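Local coordinates for phosphatidylglycerophosphatase and protein-tyrosine phosphatase 1 (Mus musculus, PDB 3RGO), which dephosphorylates phosphatidylglycerophosphate to phosphatidylglycerol, a step in the biosynthesis of the mitochondrial phospholipid cardiolipin, at residues P70-L75 and L140-E145. Sequence-based numbering, arbitrary orientation.
Sequences PTLANL and LEVLKE
One methyl of Val142, CG1, rests against the neighbouring methyls Leu72 CD1 and Leu75 CD2, touching both from the side of helix 137-154, and carries most of this helix-helix contact in the dual-specificity phosphatase fold, where the start of helix 72-88 meets the early turns of that C-terminal helix. CG1 lies 3.5 Å from Leu75 CD2 and 3.7 Å from Leu72 CD1, so it touches one methyl of each leucine. It gets there because it stands anti to the backbone N (chi1 172°), which aims it across the gap while CG2 sits beside that N. The side chains of Leu72 and Val142 run past each other in opposite directions, and Leu72 CD1 also comes within 3.8 Å of Val142 O. Farther along the C-terminal helix, the other methyl of Leu72, CD2, rests 4.1 Å from Glu145 CB. Only the aliphatic root of that glutamate takes part; its chain bends at chi2 and carries the carboxylate away from the leucine. The nearest CA atoms of the two segments, those of Leu72 and Val142, are 7.2 Å apart. With no hydrogen bond between the segments, their join rests mainly on apolar side-chain contacts.

Around this first shell, Phe146 touches both leucines and Val69 touches Leu75 and Val142. Leu75 also packs on Met106 and Ala109 of helix 102-115, and Pro70 shares Met106, which ties the contact to a third helix. Pro70 itself lies about 9 Å, side chain to side chain, from Cys96, the predicted phosphocysteine nucleophile. The first turn that carries both leucines is capped by Thr71: its O accepts from Leu75 N, and its OG1 receives the N-H of Asn74 at 3.2 Å, with an angle of 148° at the hydrogen.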
ATOM      1  N   PRO A  70       4.241  -8.061  -5.229  1.00 44.63           N
ATOM      2  CA  PRO A  70       5.011  -8.910  -4.314  1.00 47.12           C
ATOM      3  C   PRO A  70       4.516 -10.349  -4.375  1.00 49.52           C
ATOM      4  O   PRO A  70       3.579 -10.661  -5.117  1.00 49.63           O
ATOM      5  CB  PRO A  70       4.689  -8.328  -2.933  1.00 44.81           C
ATOM      6  CG  PRO A  70       4.203  -6.940  -3.192  1.00 42.89           C
ATOM      7  CD  PRO A  70       3.530  -6.978  -4.525  1.00 40.44           C
ATOM      8  N   THR A  71       5.142 -11.223  -3.602  1.00 49.52           N
ATOM      9  CA  THR A  71       4.611 -12.561  -3.431  1.00 49.45           C
ATOM     10  C   THR A  71       3.316 -12.447  -2.640  1.00 47.51           C
ATOM     11  O   THR A  71       3.036 -11.409  -2.037  1.00 46.04           O
ATOM     12  CB  THR A  71       5.574 -13.452  -2.642  1.00 54.09           C
ATOM     13  OG1 THR A  71       5.911 -12.804  -1.407  1.00 53.20           O
ATOM     14  CG2 THR A  71       6.843 -13.717  -3.444  1.00 55.81           C
ATOM     15  N   LEU A  72       2.527 -13.512  -2.650  1.00 46.39           N
ATOM     16  CA  LEU A  72       1.345 -13.591  -1.801  1.00 49.53           C
ATOM     17  C   LEU A  72       1.734 -13.281  -0.361  1.00 49.14           C
ATOM     18  O   LEU A  72       1.049 -12.533   0.328  1.00 48.33           O
ATOM     19  CB  LEU A  72       0.744 -14.997  -1.867  1.00 47.81           C
ATOM     20  CG  LEU A  72      -0.511 -15.244  -2.713  1.00 53.52           C
ATOM     21  CD1 LEU A  72      -1.003 -13.976  -3.401  1.00 47.69           C
ATOM     22  CD2 LEU A  72      -0.291 -16.381  -3.718  1.00 53.21           C
ATOM     23  N   ALA A  73       2.839 -13.874   0.080  1.00 52.94           N
ATOM     24  CA  ALA A  73       3.298 -13.742   1.458  1.00 55.66           C
ATOM     25  C   ALA A  73       3.567 -12.288   1.827  1.00 53.35           C
ATOM     26  O   ALA A  73       3.270 -11.856   2.940  1.00 51.05           O
ATOM     27  CB  ALA A  73       4.546 -14.586   1.684  1.00 56.01           C
ATOM     28  N   ASN A  74       4.137 -11.540   0.887  1.00 50.60           N
ATOM     29  CA  ASN A  74       4.461 -10.140   1.124  1.00 48.51           C
ATOM     30  C   ASN A  74       3.243  -9.234   0.979  1.00 46.20           C
ATOM     31  O   ASN A  74       3.183  -8.160   1.576  1.00 44.23           O
ATOM     32  CB  ASN A  74       5.607  -9.689   0.214  1.00 50.10           C
ATOM     33  CG  ASN A  74       6.964 -10.180   0.701  1.00 50.39           C
ATOM     34  OD1 ASN A  74       7.916 -10.281  -0.072  1.00 54.58           O
ATOM     35  ND2 ASN A  74       7.053 -10.491   1.991  1.00 46.34           N
ATOM     36  N   LEU A  75       2.275  -9.685   0.188  1.00 44.44           N
ATOM     37  CA  LEU A  75       0.977  -9.029   0.104  1.00 42.38           C
ATOM     38  C   LEU A  75       0.283  -9.119   1.461  1.00 40.89           C
ATOM     39  O   LEU A  75      -0.291  -8.141   1.943  1.00 36.67           O
ATOM     40  CB  LEU A  75       0.123  -9.700  -0.974  1.00 47.36           C
ATOM     41  CG  LEU A  75      -0.431  -8.850  -2.123  1.00 47.16           C
ATOM     42  CD1 LEU A  75       0.482  -7.675  -2.463  1.00 42.14           C
ATOM     43  CD2 LEU A  75      -0.701  -9.718  -3.352  1.00 41.31           C
ATOM     44  N   LEU A 140      -3.282  -8.415 -11.685  1.00 38.49           N
ATOM     45  CA  LEU A 140      -4.629  -8.882 -11.362  1.00 39.58           C
ATOM     46  C   LEU A 140      -4.663 -10.362 -10.980  1.00 43.80           C
ATOM     47  O   LEU A 140      -5.421 -10.767 -10.096  1.00 43.25           O
ATOM     48  CB  LEU A 140      -5.585  -8.631 -12.530  1.00 43.17           C
ATOM     49  CG  LEU A 140      -7.054  -8.914 -12.214  1.00 41.11           C
ATOM     50  CD1 LEU A 140      -7.538  -7.941 -11.142  1.00 41.27           C
ATOM     51  CD2 LEU A 140      -7.926  -8.826 -13.463  1.00 40.65           C
ATOM     52  N   GLU A 141      -3.856 -11.173 -11.657  1.00 41.52           N
ATOM     53  CA  GLU A 141      -3.845 -12.607 -11.375  1.00 46.48           C
ATOM     54  C   GLU A 141      -3.414 -12.910  -9.937  1.00 45.83           C
ATOM     55  O   GLU A 141      -3.951 -13.812  -9.294  1.00 43.22           O
ATOM     56  CB  GLU A 141      -2.968 -13.355 -12.380  1.00 55.02           C
ATOM     57  CG  GLU A 141      -3.524 -13.351 -13.800  1.00 65.87           C
ATOM     58  CD  GLU A 141      -4.865 -14.061 -13.912  1.00 73.65           C
ATOM     59  OE1 GLU A 141      -4.889 -15.311 -13.881  1.00 78.97           O
ATOM     60  OE2 GLU A 141      -5.899 -13.368 -14.039  1.00 74.33           O
ATOM     61  N   VAL A 142      -2.451 -12.152  -9.427  1.00 42.63           N
ATOM     62  CA  VAL A 142      -2.022 -12.347  -8.049  1.00 40.63           C
ATOM     63  C   VAL A 142      -3.110 -11.907  -7.068  1.00 39.42           C
ATOM     64  O   VAL A 142      -3.335 -12.563  -6.053  1.00 40.06           O
ATOM     65  CB  VAL A 142      -0.683 -11.642  -7.757  1.00 43.14           C
ATOM     66  CG1 VAL A 142      -0.353 -11.704  -6.266  1.00 40.10           C
ATOM     67  CG2 VAL A 142       0.433 -12.274  -8.591  1.00 46.17           C
ATOM     68  N   LEU A 143      -3.785 -10.803  -7.382  1.00 36.19           N
ATOM     69  CA  LEU A 143      -4.914 -10.336  -6.580  1.00 35.29           C
ATOM     70  C   LEU A 143      -6.040 -11.375  -6.571  1.00 36.47           C
ATOM     71  O   LEU A 143      -6.765 -11.510  -5.588  1.00 36.71           O
ATOM     72  CB  LEU A 143      -5.439  -8.997  -7.105  1.00 37.10           C
ATOM     73  CG  LEU A 143      -4.567  -7.764  -6.853  1.00 34.36           C
ATOM     74  CD1 LEU A 143      -5.184  -6.511  -7.466  1.00 36.01           C
ATOM     75  CD2 LEU A 143      -4.346  -7.575  -5.358  1.00 31.98           C
ATOM     76  N   LYS A 144      -6.177 -12.106  -7.670  1.00 35.62           N
ATOM     77  CA  LYS A 144      -7.143 -13.207  -7.734  1.00 41.96           C
ATOM     78  C   LYS A 144      -6.789 -14.332  -6.765  1.00 44.00           C
ATOM     79  O   LYS A 144      -7.672 -14.898  -6.105  1.00 42.84           O
ATOM     80  CB  LYS A 144      -7.237 -13.767  -9.155  1.00 49.24           C
ATOM     81  CG  LYS A 144      -8.162 -13.001 -10.089  1.00 57.46           C
ATOM     82  CD  LYS A 144      -8.451 -13.825 -11.346  1.00 67.41           C
ATOM     83  CE  LYS A 144      -9.596 -13.242 -12.167  1.00 71.95           C
ATOM     84  NZ  LYS A 144      -9.295 -11.879 -12.681  1.00 72.09           N
ATOM     85  N   GLU A 145      -5.506 -14.678  -6.693  1.00 44.26           N
ATOM     86  CA  GLU A 145      -5.061 -15.730  -5.779  1.00 48.88           C
ATOM     87  C   GLU A 145      -5.204 -15.246  -4.338  1.00 44.42           C
ATOM     88  O   GLU A 145      -5.580 -16.007  -3.439  1.00 43.89           O
ATOM     89  CB  GLU A 145      -3.608 -16.126  -6.057  1.00 52.01           C
ATOM     90  CG  GLU A 145      -3.376 -16.813  -7.398  1.00 60.20           C
ATOM     91  CD  GLU A 145      -3.595 -18.317  -7.337  1.00 73.55           C
ATOM     92  OE1 GLU A 145      -4.592 -18.757  -6.723  1.00 74.36           O
ATOM     93  OE2 GLU A 145      -2.769 -19.061  -7.910  1.00 81.60           O
TER